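Local coordinates for protein putative hydrolase (Acinetobacter sp. NBRC 100985, PDB 4XUK) that probably hydrolyses organophosphate triesters and lactones at a two-zinc centre, as a member of the metallo-beta-lactamase superfamily, at residues A[32-36]-A[37-41]; A[214-217]-A[218-222]; A[231-234]-A[235-239]. The protein carries 2 engineered substitutions. All blocks are in the same frame, centred on the assembly; numbering follows the deposited sequence.

Contact 1: residues A[32-36]-A[37-41]; sequences KDIPQ and QQVHE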
loop_
_atom_site.group_PDB
_atom_site.type_symbol
_atom_site.label_atom_id
_atom_site.label_comp_id
_atom_site.label_asym_id
_atom_site.label_seq_id
_atom_site.Cartn_x
_atom_site.Cartn_y
_atom_site.Cartn_z
ATOM N N LYS A 32 -21.126 -14.973 -1.228
ATOM C CA LYS A 32 -22.458 -15.542 -1.269
ATOM C C LYS A 32 -23.377 -14.900 -2.269
ATOM O O LYS A 32 -23.328 -13.734 -2.489
ATOM C CB LYS A 32 -23.113 -15.449 0.112
ATOM C CG LYS A 32 -22.665 -16.467 1.135
ATOM C CD LYS A 32 -23.848 -17.135 1.823
ATOM C CE LYS A 32 -24.657 -16.208 2.708
ATOM N NZ LYS A 32 -26.005 -15.907 2.180
ATOM N N ASP A 33 -24.227 -15.710 -2.866
ATOM C CA ASP A 33 -25.273 -15.238 -3.746
ATOM C C ASP A 33 -24.778 -14.275 -4.824
ATOM O O ASP A 33 -25.328 -13.247 -5.062
ATOM C CB ASP A 33 -26.343 -14.569 -2.938
ATOM C CG ASP A 33 -27.139 -15.501 -2.179
ATOM O OD1 ASP A 33 -26.849 -16.665 -2.074
ATOM O OD2 ASP A 33 -28.102 -15.049 -1.677
ATOM N N ILE A 34 -23.697 -14.641 -5.436
ATOM C CA ILE A 34 -23.171 -13.935 -6.590
ATOM C C ILE A 34 -22.586 -15.013 -7.481
ATOM O O ILE A 34 -21.934 -15.931 -6.991
ATOM C CB ILE A 34 -22.141 -12.836 -6.172
ATOM C CG1 ILE A 34 -21.566 -12.110 -7.394
ATOM C CG2 ILE A 34 -21.046 -13.413 -5.281
ATOM C CD1 ILE A 34 -21.059 -10.692 -7.089
ATOM N N PRO A 35 -22.880 -14.954 -8.788
ATOM C CA PRO A 35 -22.338 -15.984 -9.672
ATOM C C PRO A 35 -20.827 -15.966 -9.591
ATOM O O PRO A 35 -20.233 -14.880 -9.611
ATOM C CB PRO A 35 -22.780 -15.516 -11.058
ATOM C CG PRO A 35 -24.000 -14.705 -10.812
ATOM C CD PRO A 35 -23.706 -13.981 -9.521
ATOM N N GLN A 36 -20.221 -17.144 -9.479
ATOM C CA GLN A 36 -18.774 -17.249 -9.357
ATOM C C GLN A 36 -18.046 -16.616 -10.535
ATOM O O GLN A 36 -16.926 -16.114 -10.378
ATOM C CB GLN A 36 -18.358 -18.713 -9.171
ATOM C CG GLN A 36 -18.497 -19.185 -7.720
ATOM C CD GLN A 36 -17.563 -18.418 -6.780
ATOM O OE1 GLN A 36 -16.341 -18.489 -6.914
ATOM N NE2 GLN A 36 -18.138 -17.677 -5.843
ATOM N N GLN A 37 -18.673 -16.630 -11.710
ATOM C CA GLN A 37 -18.071 -15.990 -12.879
ATOM C C GLN A 37 -17.875 -14.483 -12.650
ATOM O O GLN A 37 -16.852 -13.918 -13.054
ATOM C CB GLN A 37 -18.926 -16.247 -14.129
ATOM C CG GLN A 37 -18.302 -15.739 -15.436
ATOM C CD GLN A 37 -17.068 -16.522 -15.868
ATOM O OE1 GLN A 37 -16.131 -15.960 -16.437
ATOM N NE2 GLN A 37 -17.067 -17.820 -15.614
ATOM N N GLN A 38 -18.840 -13.837 -11.989
ATOM C CA GLN A 38 -18.738 -12.397 -11.718
ATOM C C GLN A 38 -17.723 -12.121 -10.617
ATOM O O GLN A 38 -17.045 -11.086 -10.632
ATOM C CB GLN A 38 -20.099 -11.806 -11.332
ATOM C CG GLN A 38 -21.079 -11.727 -12.489
ATOM C CD GLN A 38 -22.488 -11.387 -12.030
ATOM O OE1 GLN A 38 -22.684 -10.714 -11.014
ATOM N NE2 GLN A 38 -23.477 -11.868 -12.770
ATOM N N VAL A 39 -17.639 -13.035 -9.653
ATOM C CA VAL A 39 -16.590 -12.972 -8.643
ATOM C C VAL A 39 -15.239 -12.977 -9.335
ATOM O O VAL A 39 -14.391 -12.132 -9.048
ATOM C CB VAL A 39 -16.681 -14.151 -7.639
ATOM C CG1 VAL A 39 -15.450 -14.190 -6.730
ATOM C CG2 VAL A 39 -17.936 -14.038 -6.809
ATOM N N HIS A 40 -15.039 -13.911 -10.262
ATOM C CA HIS A 40 -13.766 -13.986 -10.970
ATOM C C HIS A 40 -13.499 -12.776 -11.864
ATOM O O HIS A 40 -12.356 -12.328 -11.974
ATOM C CB HIS A 40 -13.615 -15.319 -11.724
ATOM C CG HIS A 40 -13.388 -16.486 -10.816
ATOM N ND1 HIS A 40 -12.277 -16.584 -10.003
ATOM C CD2 HIS A 40 -14.139 -17.586 -10.562
ATOM C CE1 HIS A 40 -12.348 -17.699 -9.297
ATOM N NE2 HIS A 40 -13.471 -18.323 -9.614
ATOM N N GLU A 41 -14.549 -12.238 -12.481
ATOM C CA GLU A 41 -14.433 -10.978 -13.219
ATOM C C GLU A 41 -13.894 -9.858 -12.326
ATOM O O GLU A 41 -12.935 -9.165 -12.680
ATOM C CB GLU A 41 -15.799 -10.582 -13.785
ATOM C CG GLU A 41 -16.238 -11.450 -14.968
ATOM C CD GLU A 41 -17.735 -11.368 -15.232
ATOM O OE1 GLU A 41 -18.276 -12.255 -15.935
ATOM O OE2 GLU A 41 -18.365 -10.413 -14.731
HETATM O O HOH W 1 -15.039 -20.176 -8.337
#
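Pro35 O receives Val39 N at 3.2 Å where the loop passes into helix 36-45, with Pro35 at the N-cap position; the bond is nearly straight (162° at the hydrogen) and lies in the carbonyl plane. The same oxygen receives a second, weak and bent bond from Gln38 N. One residue on, His40 N bonds to Gln36 O at 2.9 Å, the donor tilted from the carbonyl plane.

The apolar part is small. Ile34 CG2 meets Val39 CG2 at 3.5 Å, methyl against methyl, between two buried residues. With CG anti to its own carbonyl carbon and the chain extended beyond it, Gln38 reaches back to Pro35 and lays its amide beside the ring, NE2 lying 3.5 Å from Pro35 CG. Its other amide atom, OE1, is hydrogen-bonded to Arg229.

A water joins the polar ends of Gln36 and His40. It donates to Gln36 OE1 at 2.6 Å and also hydrogen-bonds to His40 NE2 at 2.7 Å. The bend of the Gln36 chain at chi2 (-64°) brings its amide to this water, while the amide plane and the imidazole stand 87° apart. Gln36 NE2 is held by Pro28 O, and His40 ND1 by Asp49 OD1.

Both nitrogens of His40 and both polar atoms of the Gln36 amide therefore have partners, which limits the rotation of the two groups. Chemically, the helix start is secured on two levels: main-chain bonds set its first turn, and side-chain amides and an imidazole tie that turn to Pro28, Asp49 and Arg229, which lie outside the helix.

Contact 2: residues A[214-217]-A[218-222]; sequences VFIG and DIVHS. With ZN (zinc ion), chain D; ZN (zinc ion), chain C.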
loop_
_atom_site.group_PDB
_atom_site.type_symbol
_atom_site.label_atom_id
_atom_site.label_comp_id
_atom_site.label_asym_id
_atom_site.label_seq_id
_atom_site.Cartn_x
_atom_site.Cartn_y
_atom_site.Cartn_z
ATOM N N VAL A 214 -12.673 5.678 11.641
ATOM C CA VAL A 214 -13.535 4.582 12.071
ATOM C C VAL A 214 -12.800 3.251 11.965
ATOM O O VAL A 214 -12.300 2.885 10.902
ATOM C CB VAL A 214 -14.869 4.523 11.292
ATOM C CG1 VAL A 214 -15.774 3.452 11.892
ATOM C CG2 VAL A 214 -15.569 5.893 11.331
ATOM N N PHE A 215 -12.715 2.542 13.081
ATOM C CA PHE A 215 -12.126 1.223 13.068
ATOM C C PHE A 215 -13.298 0.282 12.859
ATOM O O PHE A 215 -14.042 -0.012 13.798
ATOM C CB PHE A 215 -11.392 0.971 14.386
ATOM C CG PHE A 215 -10.255 1.937 14.629
ATOM C CD1 PHE A 215 -10.499 3.227 15.097
ATOM C CD2 PHE A 215 -8.949 1.570 14.352
ATOM C CE1 PHE A 215 -9.459 4.122 15.290
ATOM C CE2 PHE A 215 -7.900 2.469 14.546
ATOM C CZ PHE A 215 -8.160 3.738 15.019
ATOM N N ILE A 216 -13.475 -0.167 11.616
ATOM C CA ILE A 216 -14.753 -0.752 11.185
ATOM C C ILE A 216 -14.985 -2.217 11.524
ATOM O O ILE A 216 -16.114 -2.699 11.433
ATOM C CB ILE A 216 -14.975 -0.591 9.663
ATOM C CG1 ILE A 216 -13.877 -1.298 8.866
ATOM C CG2 ILE A 216 -15.038 0.874 9.293
ATOM C CD1 ILE A 216 -14.250 -1.522 7.394
ATOM N N GLY A 217 -13.929 -2.934 11.884
ATOM C CA GLY A 217 -14.065 -4.356 12.135
ATOM C C GLY A 217 -14.440 -5.097 10.859
ATOM O O GLY A 217 -14.035 -4.709 9.755
ATOM N N ASP A 218 -15.219 -6.160 11.006
ATOM C CA ASP A 218 -15.486 -7.072 9.902
ATOM C C ASP A 218 -16.807 -6.827 9.173
ATOM O O ASP A 218 -17.533 -7.769 8.871
ATOM C CB ASP A 218 -15.459 -8.509 10.406
ATOM C CG ASP A 218 -14.059 -9.021 10.622
ATOM O OD1 ASP A 218 -13.109 -8.205 10.669
ATOM O OD2 ASP A 218 -13.905 -10.244 10.713
ATOM N N ILE A 219 -17.106 -5.570 8.869
ATOM C CA ILE A 219 -18.255 -5.269 8.026
ATOM C C ILE A 219 -17.864 -5.465 6.560
ATOM O O ILE A 219 -18.679 -5.268 5.658
ATOM C CB ILE A 219 -18.746 -3.839 8.238
ATOM C CG1 ILE A 219 -17.648 -2.840 7.859
ATOM C CG2 ILE A 219 -19.165 -3.638 9.698
ATOM C CD1 ILE A 219 -18.102 -1.396 7.905
ATOM N N VAL A 220 -16.608 -5.853 6.329
ATOM C CA VAL A 220 -16.141 -6.162 4.978
ATOM C C VAL A 220 -14.891 -7.052 4.995
ATOM O O VAL A 220 -14.058 -6.956 5.918
ATOM C CB VAL A 220 -15.932 -4.859 4.144
ATOM C CG1 VAL A 220 -14.609 -4.175 4.496
ATOM C CG2 VAL A 220 -16.001 -5.169 2.666
ATOM N N HIS A 221 -14.755 -7.912 3.985
ATOM C CA HIS A 221 -13.657 -8.877 3.941
ATOM C C HIS A 221 -12.794 -8.793 2.685
ATOM O O HIS A 221 -11.958 -9.665 2.446
ATOM C CB HIS A 221 -14.193 -10.300 4.077
ATOM C CG HIS A 221 -14.597 -10.656 5.469
ATOM N ND1 HIS A 221 -15.665 -10.065 6.104
ATOM C CD2 HIS A 221 -14.055 -11.518 6.363
ATOM C CE1 HIS A 221 -15.776 -10.557 7.326
ATOM N NE2 HIS A 221 -14.809 -11.437 7.507
ATOM N N SER A 222 -12.982 -7.751 1.883
ATOM C CA SER A 222 -12.282 -7.666 0.605
ATOM C C SER A 222 -12.326 -6.237 0.099
ATOM O O SER A 222 -13.298 -5.529 0.368
ATOM C CB SER A 222 -12.960 -8.609 -0.406
ATOM O OG SER A 222 -14.331 -8.266 -0.600
HETATM ZN ZN ZN D . -15.045 -11.959 12.009
HETATM ZN ZN ZN C . -12.132 -11.361 11.118
HETATM O O HOH W 2 -12.370 -5.391 7.494
#
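Ile216 overlaps Ile219 in the loop that follows strand 211-215, the two side chains crossing at about a right angle. The delta methyl CD1 of Ile216 lies 3.7 Å from Ile219 CG1, and Ile219 CD1 reaches Ile216 CB at the same separation. Both residues place CG1 between their own backbone N and carbonyl carbon (chi1 61° and 62°), which turns the ethyl branches to each other. Val220 adds CG1 at 3.9 Å from Ile216 CD1. Helix 240-257 packs against this aliphatic group through Thr246, Arg247, Phe251 and Phe254.

Direct backbone bonding across the same residues is slight. Ile219 N makes a weak, bent bond to Gly217 O. A water donates to Gly217 O at 2.9 Å and to Val220 O at 2.8 Å, and so links the two carbonyls. Gly217 itself has a positive phi (65°).

Beyond the glycine the chain presents Asp218 to the metals. Its OD2 bridges both zinc ions, at 2.4 Å from the zinc of chain D and 2.1 Å from that of chain C, whereas OD1 is not a ligand of either. Among the other ligands, His108, His110 and His197 share one zinc with it, and Asp112, His113 and His265 the other. A further hydrogen bond, between Asp218 N and His201 NE2, holds its main chain.

A single carboxylate oxygen thus bridges the two zinc ions, and the negative carboxylate probably offsets part of their positive charge. The packing of Ile216, Ile219 and Val220 lies in the same short loop as this aspartate, so apolar contacts and metal coordination are only a residue or two apart along the chain.

Contact 3: residues A[231-234]-A[235-239]; sequences ETAI and EYDID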
loop_
_atom_site.group_PDB
_atom_site.type_symbol
_atom_site.label_atom_id
_atom_site.label_comp_id
_atom_site.label_asym_id
_atom_site.label_seq_id
_atom_site.Cartn_x
_atom_site.Cartn_y
_atom_site.Cartn_z
ATOM N N GLU A 231 -23.366 -5.423 -1.957
ATOM C CA GLU A 231 -24.455 -6.310 -1.544
ATOM C C GLU A 231 -24.043 -7.760 -1.351
ATOM O O GLU A 231 -24.785 -8.535 -0.909
ATOM C CB GLU A 231 -25.615 -6.183 -2.508
ATOM C CG GLU A 231 -25.305 -6.728 -3.864
ATOM C CD GLU A 231 -24.776 -5.703 -4.875
ATOM O OE1 GLU A 231 -25.139 -5.862 -6.039
ATOM O OE2 GLU A 231 -24.008 -4.796 -4.548
ATOM N N THR A 232 -22.800 -8.067 -1.632
ATOM C CA THR A 232 -22.291 -9.435 -1.548
ATOM C C THR A 232 -21.932 -9.845 -0.118
ATOM O O THR A 232 -21.000 -9.308 0.474
ATOM C CB THR A 232 -21.019 -9.588 -2.415
ATOM O OG1 THR A 232 -21.276 -9.111 -3.745
ATOM C CG2 THR A 232 -20.559 -11.041 -2.460
ATOM N N ALA A 233 -22.653 -10.812 0.438
ATOM C CA ALA A 233 -22.315 -11.313 1.764
ATOM C C ALA A 233 -21.143 -12.300 1.696
ATOM O O ALA A 233 -20.709 -12.702 0.610
ATOM C CB ALA A 233 -23.531 -11.956 2.411
ATOM N N ILE A 234 -20.624 -12.688 2.856
ATOM C CA ILE A 234 -19.598 -13.722 2.898
ATOM C C ILE A 234 -20.035 -14.796 3.884
ATOM O O ILE A 234 -20.803 -14.510 4.813
ATOM C CB ILE A 234 -18.206 -13.135 3.260
ATOM C CG1 ILE A 234 -17.101 -14.163 2.993
ATOM C CG2 ILE A 234 -18.196 -12.606 4.696
ATOM C CD1 ILE A 234 -15.709 -13.565 2.959
ATOM N N GLU A 235 -19.572 -16.025 3.674
ATOM C CA GLU A 235 -19.980 -17.166 4.495
ATOM C C GLU A 235 -19.644 -17.012 5.989
ATOM O O GLU A 235 -20.267 -17.661 6.836
ATOM C CB GLU A 235 -19.359 -18.458 3.951
ATOM C CG GLU A 235 -20.244 -19.685 4.129
ATOM C CD GLU A 235 -21.513 -19.605 3.294
ATOM O OE1 GLU A 235 -22.568 -19.220 3.843
ATOM O OE2 GLU A 235 -21.459 -19.928 2.084
ATOM N N TYR A 236 -18.661 -16.168 6.305
ATOM C CA TYR A 236 -18.285 -15.903 7.691
ATOM C C TYR A 236 -19.363 -15.147 8.482
ATOM O O TYR A 236 -19.358 -15.174 9.723
ATOM C CB TYR A 236 -16.965 -15.106 7.757
ATOM C CG TYR A 236 -15.770 -15.772 7.090
ATOM C CD1 TYR A 236 -15.530 -17.131 7.234
ATOM C CD2 TYR A 236 -14.878 -15.025 6.326
ATOM C CE1 TYR A 236 -14.441 -17.730 6.625
ATOM C CE2 TYR A 236 -13.789 -15.617 5.719
ATOM C CZ TYR A 236 -13.578 -16.970 5.875
ATOM O OH TYR A 236 -12.492 -17.564 5.276
ATOM N N ASP A 237 -20.242 -14.432 7.785
ATOM C CA ASP A 237 -21.303 -13.675 8.441
ATOM C C ASP A 237 -22.266 -14.635 9.144
ATOM O O ASP A 237 -22.717 -15.608 8.547
ATOM C CB ASP A 237 -22.083 -12.834 7.415
ATOM C CG ASP A 237 -21.254 -11.717 6.814
ATOM O OD1 ASP A 237 -20.276 -11.275 7.453
ATOM O OD2 ASP A 237 -21.585 -11.258 5.697
ATOM N N ILE A 238 -22.575 -14.378 10.413
ATOM C CA ILE A 238 -23.564 -15.214 11.113
ATOM C C ILE A 238 -24.975 -14.864 10.631
ATOM O O ILE A 238 -25.822 -15.750 10.414
ATOM C CB ILE A 238 -23.444 -15.096 12.653
ATOM C CG1 ILE A 238 -22.143 -15.757 13.127
ATOM C CG2 ILE A 238 -24.639 -15.759 13.334
ATOM C CD1 ILE A 238 -21.808 -15.516 14.570
ATOM N N ASP A 239 -25.231 -13.574 10.448
ATOM C CA ASP A 239 -26.466 -13.145 9.790
ATOM C C ASP A 239 -26.087 -12.347 8.547
ATOM O O ASP A 239 -25.876 -11.132 8.623
ATOM C CB ASP A 239 -27.311 -12.292 10.738
ATOM C CG ASP A 239 -28.677 -11.917 10.156
ATOM O OD1 ASP A 239 -28.854 -11.893 8.919
ATOM O OD2 ASP A 239 -29.585 -11.621 10.958
HETATM O O HOH W 3 -23.275 -15.879 5.748
#
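A type I beta turn runs from Ile234 to Asp237 in the loop between helices 225-228 and 240-257, closed by Asp237 N bonding to Ile234 O at 3.0 Å. That donor stands 46° out of the carbonyl plane, well off a lone-pair direction. The same oxygen accepts a bond from a water that also donates to Asp237 O, at 2.9 Å. Asp237 folds its carboxylate back over the turn, CG being anti to the carbonyl carbon, and OD2 receives Ile234 N in a long, weak but almost linear bond (3.3 Å, 178°).

In this metallo-beta-lactamase fold the turn lies beside the dinuclear site: Asp237 OD1 bonds to ND1 of His197, a zinc ligand, which makes Asp237 a second-shell residue and is consistent with its orienting that imidazole. Ile234 crosses Asp237 at about a right angle, and its CG2 simply packs 3.7 Å from OD1. Apolar contact comes from its other branch, which ends in CD1, 3.8 Å from Tyr236 CD2, meeting the phenol ring obliquely. The ring of Tyr236 in turn meets that of His221, their planes at about 40°, and its side chain comes within about 6 Å of a zinc ion.

In the fold
Along the chain the order is contact 1, contact 2, contact 3, but in space contact 3 touches both others. Contacts 2 and 3 have centres 12 Å apart and meet where His221 CB packs on Ile234 CD1; contacts 1 and 3, 14 Å apart, are joined by a probable hydrogen bond from Lys32 N to Ala233 O (3.0 Å). Contacts 1 and 2 do not touch, their nearest atoms being about 9 Å apart. Contact 2 leaves strand 211-215 near the chain centre, contact 3 precedes helix 240-257, and contact 1 begins helix 36-45 at the periphery. Packing thus runs continuously from the zinc centre to the N-terminal region.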